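Local atomic coordinates of hypothetical protein (Catenulispora acidiphila, PDB entry 4H3U), a protein that is of unknown function but has a ketosteroid isomerase-like (SnoaL-like) fold and may take part in trimethylamine metabolism. Residues A[44-47]-A[48-52]; A[63-67]-A[68-72]. One frame throughout, in Å; residues are numbered along the deposited sequence. Where two conformers were deposited one is given.

Contact 1. Residues A[44-47]-A[48-52]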
ATOM      1  N   ASN A  44       1.826  17.482 -17.091  1.00  7.80           N
ATOM      2  CA  ASN A  44       1.831  18.665 -16.238  1.00  7.87           C
ATOM      3  C   ASN A  44       0.608  18.790 -15.354  1.00  7.76           C
ATOM      4  O   ASN A  44       0.659  19.501 -14.359  1.00  8.82           O
ATOM      5  CB  ASN A  44       1.991  19.937 -17.061  1.00  8.89           C
ATOM      6  CG  ASN A  44       3.364  20.121 -17.652  1.00 10.72           C
ATOM      7  OD1 ASN A  44       3.477  20.490 -18.845  1.00 16.71           O
ATOM      8  ND2 ASN A  44       4.381  19.969 -16.861  1.00 10.82           N
ATOM      9  N   ALA A  45      -0.491  18.131 -15.697  1.00  7.69           N
ATOM     10  CA  ALA A  45      -1.653  18.150 -14.830  1.00  8.64           C
ATOM     11  C   ALA A  45      -1.346  17.425 -13.523  1.00  7.86           C
ATOM     12  O   ALA A  45      -1.952  17.771 -12.492  1.00  8.81           O
ATOM     13  CB  ALA A  45      -2.877  17.552 -15.543  1.00  9.22           C
ATOM     14  N   LEU A  46      -0.423  16.456 -13.525  1.00  7.97           N
ATOM     15  CA  LEU A  46      -0.044  15.787 -12.273  1.00  8.53           C
ATOM     16  C   LEU A  46       0.970  16.660 -11.525  1.00  7.82           C
ATOM     17  O   LEU A  46       0.791  16.985 -10.348  1.00  7.71           O
ATOM     18  CB  LEU A  46       0.554  14.402 -12.532  1.00  8.64           C
ATOM     19  CG  LEU A  46       0.918  13.635 -11.248  1.00  8.42           C
ATOM     20  CD1 LEU A  46      -0.308  13.284 -10.450  1.00  9.22           C
ATOM     21  CD2 LEU A  46       1.709  12.377 -11.575  1.00  9.28           C
ATOM     22  N   GLY A  47       2.053  17.059 -12.197  1.00  7.95           N
ATOM     23  CA  GLY A  47       3.068  17.836 -11.531  1.00  8.34           C
ATOM     24  C   GLY A  47       2.606  19.129 -10.894  1.00  7.10           C
ATOM     25  O   GLY A  47       3.056  19.493  -9.774  1.00  7.68           O
ATOM     26  N   THR A  48       1.702  19.847 -11.537  1.00  6.78           N
ATOM     27  CA  THR A  48       1.261  21.136 -11.029  1.00  6.82           C
ATOM     28  C   THR A  48       0.599  21.050  -9.657  1.00  6.73           C
ATOM     29  O   THR A  48       0.496  22.064  -8.952  1.00  7.81           O
ATOM     30  CB  THR A  48       0.352  21.845 -12.062  1.00  8.08           C
ATOM     31  OG1 THR A  48       0.337  23.230 -11.747  1.00  9.48           O
ATOM     32  CG2 THR A  48      -1.039  21.276 -12.082  1.00  7.70           C
ATOM     33  N   LEU A  49       0.123  19.883  -9.262  1.00  6.71           N
ATOM     34  CA  LEU A  49      -0.497  19.707  -7.956  1.00  7.89           C
ATOM     35  C   LEU A  49       0.483  19.721  -6.792  1.00  7.89           C
ATOM     36  O   LEU A  49       0.056  19.814  -5.651  1.00  8.57           O
ATOM     37  CB  LEU A  49      -1.240  18.364  -7.919  1.00  7.45           C
ATOM     38  CG  LEU A  49      -2.322  18.173  -8.973  1.00  8.51           C
ATOM     39  CD1 LEU A  49      -2.897  16.777  -8.897  1.00 10.51           C
ATOM     40  CD2 LEU A  49      -3.409  19.250  -8.847  1.00 10.37           C
ATOM     41  N   PHE A  50       1.780  19.613  -7.065  1.00  6.98           N
ATOM     42  CA  PHE A  50       2.800  19.423  -6.056  1.00  7.31           C
ATOM     43  C   PHE A  50       3.622  20.656  -5.731  1.00  7.80           C
ATOM     44  O   PHE A  50       3.889  21.522  -6.547  1.00  8.36           O
ATOM     45  CB  PHE A  50       3.776  18.309  -6.519  1.00  7.85           C
ATOM     46  CG  PHE A  50       3.167  16.935  -6.442  1.00  7.82           C
ATOM     47  CD1 PHE A  50       3.456  16.085  -5.387  1.00  7.62           C
ATOM     48  CD2 PHE A  50       2.282  16.497  -7.427  1.00  8.06           C
ATOM     49  CE1 PHE A  50       2.873  14.848  -5.298  1.00  7.65           C
ATOM     50  CE2 PHE A  50       1.679  15.261  -7.314  1.00  7.61           C
ATOM     51  CZ  PHE A  50       1.971  14.444  -6.248  1.00  8.05           C
ATOM     52  N   ALA A  51       4.032  20.705  -4.452  1.00  8.68           N
ATOM     53  CA  ALA A  51       4.937  21.713  -3.959  1.00  9.44           C
ATOM     54  C   ALA A  51       6.255  21.653  -4.704  1.00  8.97           C
ATOM     55  O   ALA A  51       6.636  20.609  -5.260  1.00  9.68           O
ATOM     56  CB  ALA A  51       5.184  21.528  -2.468  1.00 10.47           C
ATOM     57  N   ALA A  52       7.044  22.723  -4.619  1.00 10.05           N
ATOM     58  CA  ALA A  52       8.288  22.797  -5.323  1.00 11.18           C
ATOM     59  C   ALA A  52       9.251  21.696  -4.909  1.00 10.66           C
ATOM     60  O   ALA A  52      10.027  21.206  -5.738  1.00 11.73           O
ATOM     61  CB  ALA A  52       8.940  24.152  -5.129  1.00 13.19           C
TER
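Leu49 folds back over the last turn of helix 43-47, and its side chain rests on carbonyl oxygens that the ending helix presents. Its CB lies 3.5 Å from Leu46 O, the acceptor of its own N-H. CG sits between two carbonyls, 3.6 Å from Ala45 O as well as from Leu46 O, because the first torsion turns it anti to the carbonyl carbon and beside the backbone N (chi1 -58°). Beyond the branch, CD1 stays near Ala45 O at 3.8 Å, while CD2 is more distant from that oxygen. Cutting this side chain back to alanine is likely to strip Ala45 O of its CG and CD1 cover and open a gap against Ile30 and Ile131. The backbone shows how a helix runs out into a strand: Thr48 N still bonds to Asn44 O in the helical i to i-4 pattern, but Leu49 N and Phe50 N reach back only three residues, to Leu46 O and Gly47 O. The last of these bonds, 3.0 Å from Phe50 N to Gly47 O, closes a type I beta turn that delivers the chain to strand 50-51. Phe50 brings the edge of its ring to the Leu46 and Gly47 carbonyls, with CD2 3.3 Å from Leu46 O near the ring plane. Phe50 CE2 also meets Leu46 CD1 at 4.2 Å, and both side chains continue onto Ile71 of helix 68-81.

Contact 2. Residues A[63-67]-A[68-72]. With CD (cadmium ion), chain C.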
ATOM      1  N   ALA A  63      10.239   3.724  -7.329  1.00 11.23           N
ATOM      2  CA  ALA A  63      10.630   4.951  -7.987  1.00 11.63           C
ATOM      3  C   ALA A  63      10.401   6.125  -7.043  1.00  9.74           C
ATOM      4  O   ALA A  63       9.369   6.209  -6.410  1.00 11.57           O
ATOM      5  CB  ALA A  63       9.796   5.171  -9.240  1.00 14.52           C
ATOM      6  N   THR A  64      11.344   7.063  -7.049  0.50 10.38           N
ATOM      7  CA  THR A  64      11.333   8.272  -6.231  0.50  9.61           C
ATOM      8  C   THR A  64      11.579   9.548  -7.050  0.50  8.98           C
ATOM      9  O   THR A  64      12.613   9.675  -7.725  0.50 10.09           O
ATOM     10  CB  THR A  64      12.406   8.124  -5.129  0.50 11.96           C
ATOM     11  OG1 THR A  64      13.705   7.945  -5.710  0.50 15.26           O
ATOM     12  CG2 THR A  64      12.129   6.917  -4.318  0.50 13.08           C
HETATM   13  N   MSE A  65      10.652  10.504  -6.962  1.00  8.40           N
HETATM   14  CA  MSE A  65      10.745  11.752  -7.726  1.00  8.06           C
HETATM   15  C   MSE A  65      10.543  12.920  -6.781  1.00  8.36           C
HETATM   16  O   MSE A  65       9.800  12.821  -5.814  1.00  9.32           O
HETATM   17  CB  MSE A  65       9.637  11.828  -8.798  1.00  8.79           C
HETATM   18  CG  MSE A  65       9.876  10.994 -10.044  1.00 10.31           C
HETATM   19 SE   MSE A  65       9.732   9.047  -9.898  1.00 12.86          SE
HETATM   20  CE  MSE A  65       8.038   8.924  -8.952  1.00 10.43           C
ATOM     21  N   THR A  66      11.256  14.027  -7.035  1.00  7.93           N
ATOM     22  CA  THR A  66      11.129  15.247  -6.246  1.00  7.96           C
ATOM     23  C   THR A  66      10.948  16.432  -7.183  1.00  7.38           C
ATOM     24  O   THR A  66      11.749  16.596  -8.115  1.00  9.11           O
ATOM     25  CB  THR A  66      12.391  15.448  -5.343  1.00 10.23           C
ATOM     26  OG1 THR A  66      12.519  14.292  -4.501  1.00 15.67           O
ATOM     27  CG2 THR A  66      12.280  16.675  -4.516  1.00 11.72           C
ATOM     28  N   GLY A  67       9.957  17.260  -6.871  1.00  7.88           N
ATOM     29  CA  GLY A  67       9.694  18.454  -7.648  1.00  7.78           C
ATOM     30  C   GLY A  67       8.794  18.207  -8.838  1.00  7.51           C
ATOM     31  O   GLY A  67       8.606  17.090  -9.277  1.00  7.71           O
ATOM     32  N   ARG A  68       8.146  19.278  -9.329  1.00  7.24           N
ATOM     33  CA  ARG A  68       7.159  19.152 -10.354  1.00  7.09           C
ATOM     34  C   ARG A  68       7.658  18.600 -11.645  1.00  7.40           C
ATOM     35  O   ARG A  68       6.921  17.848 -12.317  1.00  7.71           O
ATOM     36  CB  ARG A  68       6.455  20.509 -10.572  1.00  6.67           C
ATOM     37  CG  ARG A  68       5.707  21.033  -9.338  1.00  7.26           C
ATOM     38  CD  ARG A  68       4.705  22.116  -9.681  1.00  8.18           C
ATOM     39  NE  ARG A  68       5.342  23.378  -9.935  1.00  8.70           N
ATOM     40  CZ  ARG A  68       5.799  24.167  -8.978  1.00  8.89           C
ATOM     41  NH1 ARG A  68       5.708  23.773  -7.709  1.00  8.75           N
ATOM     42  NH2 ARG A  68       6.361  25.313  -9.317  1.00 10.95           N
ATOM     43  N   GLU A  69       8.846  18.985 -12.104  1.00  7.10           N
ATOM     44  CA  GLU A  69       9.365  18.447 -13.343  1.00  7.11           C
ATOM     45  C   GLU A  69       9.531  16.940 -13.271  1.00  6.58           C
ATOM     46  O   GLU A  69       9.101  16.218 -14.201  1.00  7.53           O
ATOM     47  CB  GLU A  69      10.644  19.113 -13.829  1.00  7.30           C
ATOM     48  CG  GLU A  69      10.475  20.579 -14.235  1.00  7.90           C
ATOM     49  CD  GLU A  69      11.739  21.085 -14.895  1.00  9.94           C
ATOM     50  OE1 GLU A  69      12.596  21.599 -14.219  1.00 12.36           O
ATOM     51  OE2 GLU A  69      11.944  20.770 -16.094  1.00 17.18           O
ATOM     52  N   GLN A  70      10.181  16.432 -12.222  1.00  6.59           N
ATOM     53  CA  GLN A  70      10.351  14.977 -12.104  1.00  7.16           C
ATOM     54  C   GLN A  70       9.006  14.255 -11.976  1.00  6.84           C
ATOM     55  O   GLN A  70       8.805  13.183 -12.506  1.00  7.62           O
ATOM     56  CB  GLN A  70      11.249  14.589 -10.925  1.00  7.20           C
ATOM     57  CG  GLN A  70      12.710  14.979 -11.091  1.00  7.09           C
ATOM     58  CD  GLN A  70      13.628  14.288 -10.121  1.00  7.26           C
ATOM     59  OE1 GLN A  70      13.184  13.679  -9.166  1.00  7.92           O
ATOM     60  NE2 GLN A  70      14.909  14.367 -10.392  1.00  7.42           N
ATOM     61  N   ILE A  71       8.085  14.862 -11.238  1.00  7.02           N
ATOM     62  CA  ILE A  71       6.771  14.229 -10.986  1.00  7.19           C
ATOM     63  C   ILE A  71       5.936  14.165 -12.275  1.00  7.07           C
ATOM     64  O   ILE A  71       5.380  13.114 -12.621  1.00  8.20           O
ATOM     65  CB  ILE A  71       6.049  14.863  -9.831  1.00  7.47           C
ATOM     66  CG1 ILE A  71       6.815  14.575  -8.517  1.00  7.99           C
ATOM     67  CG2 ILE A  71       4.593  14.384  -9.744  1.00  8.44           C
ATOM     68  CD1 ILE A  71       6.333  15.359  -7.305  1.00  8.91           C
ATOM     69  N   SER A  72       5.877  15.270 -13.033  1.00  7.65           N
ATOM     70  CA  SER A  72       5.250  15.225 -14.337  1.00  7.78           C
ATOM     71  C   SER A  72       5.975  14.171 -15.211  1.00  7.53           C
ATOM     72  O   SER A  72       5.332  13.412 -15.950  1.00  7.95           O
ATOM     73  CB  SER A  72       5.342  16.586 -14.960  1.00  8.69           C
ATOM     74  OG  SER A  72       4.548  17.508 -14.269  1.00 12.35           O
TER
HETATM   75 CD    CD C 201      14.251  22.547 -15.459  1.00 13.50          CD
HETATM   76  O   HOH W   1      14.549  12.427  -7.159  1.00 21.04           O
HETATM   77  O   HOH W   2      11.685  18.080 -10.448  1.00 12.23           O
HETATM   78  O   HOH W   3      13.245  23.356 -17.485  1.00 46.32           O
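Gln70 reaches back from the first turn of helix 68-81 to the strand that leads into it, and its amide oxygen takes the N-H of Thr66. The bond from Thr66 N to Gln70 OE1 is short, 2.9 Å, and nearly straight at 170°, with the donor tilted somewhat from the amide plane. The side chain arrives there extended, CG lying beside its own backbone N (chi1 -68°), and its CB and CG pass close to Thr66 O. The tight part of the contact is built by Met65, Gly67 and Ile71. Met65, present as selenomethionine, sets its CB 3.8 Å from Gln70 CB and almost as near to Ile71 CG1, and its CG 3.5 Å from Gln70 O; its chain then bends away toward Trp74 and Arg77. Ile71 crowds the carbonyl of Gly67, with CG1 3.2 Å from Gly67 O, and the same oxygen accepts the N-H of Ile71 in the first helical bond. Gly67 itself has a positive phi, at which a side chain would jam against the preceding carbonyl.

The opposite character appears at the polar margin, where water does much of the joining. One water donates to Gln70 OE1, giving that oxygen a second partner beside Thr66 N. Another bridges Thr66 O and Gln70 N, donating to the carbonyl and accepting from the amide. The end of the Glu69 side chain leads away from the strand, and its OE1 binds a cadmium ion at 2.3 Å, which a water also ligates. Arg68 keeps its CB against Gly67 but carries its guanidinium away, where NH1 probably hydrogen-bonds to Phe50 O. The whole is a strand-to-helix connection with glycine at the N-cap: helix segment 68-72 runs at 142° to strand 63-66, an edge strand of the mixed sheet in this ketosteroid isomerase-like fold.

In the fold
From the N terminus, helix 29-39 comes first, and contact 1 then closes the short turn by which helix 43-47 passes into strand 50-51. After strand 54-58 the chain enters strand 63-66, and contact 2 forms the corner between this strand and helix 68-81. The two are in series, neither nested nor crossed, yet they meet in space with centres about 9 Å apart. Gly47 is a meeting point: its carbonyl oxygen packs on Arg68 CG and its CA on Ser72 OG. Together, contacts 1 and 2 link helices 43-47 and 68-81 to strand 63-66, at one edge of the sheet, and to strand 130-138 farther in.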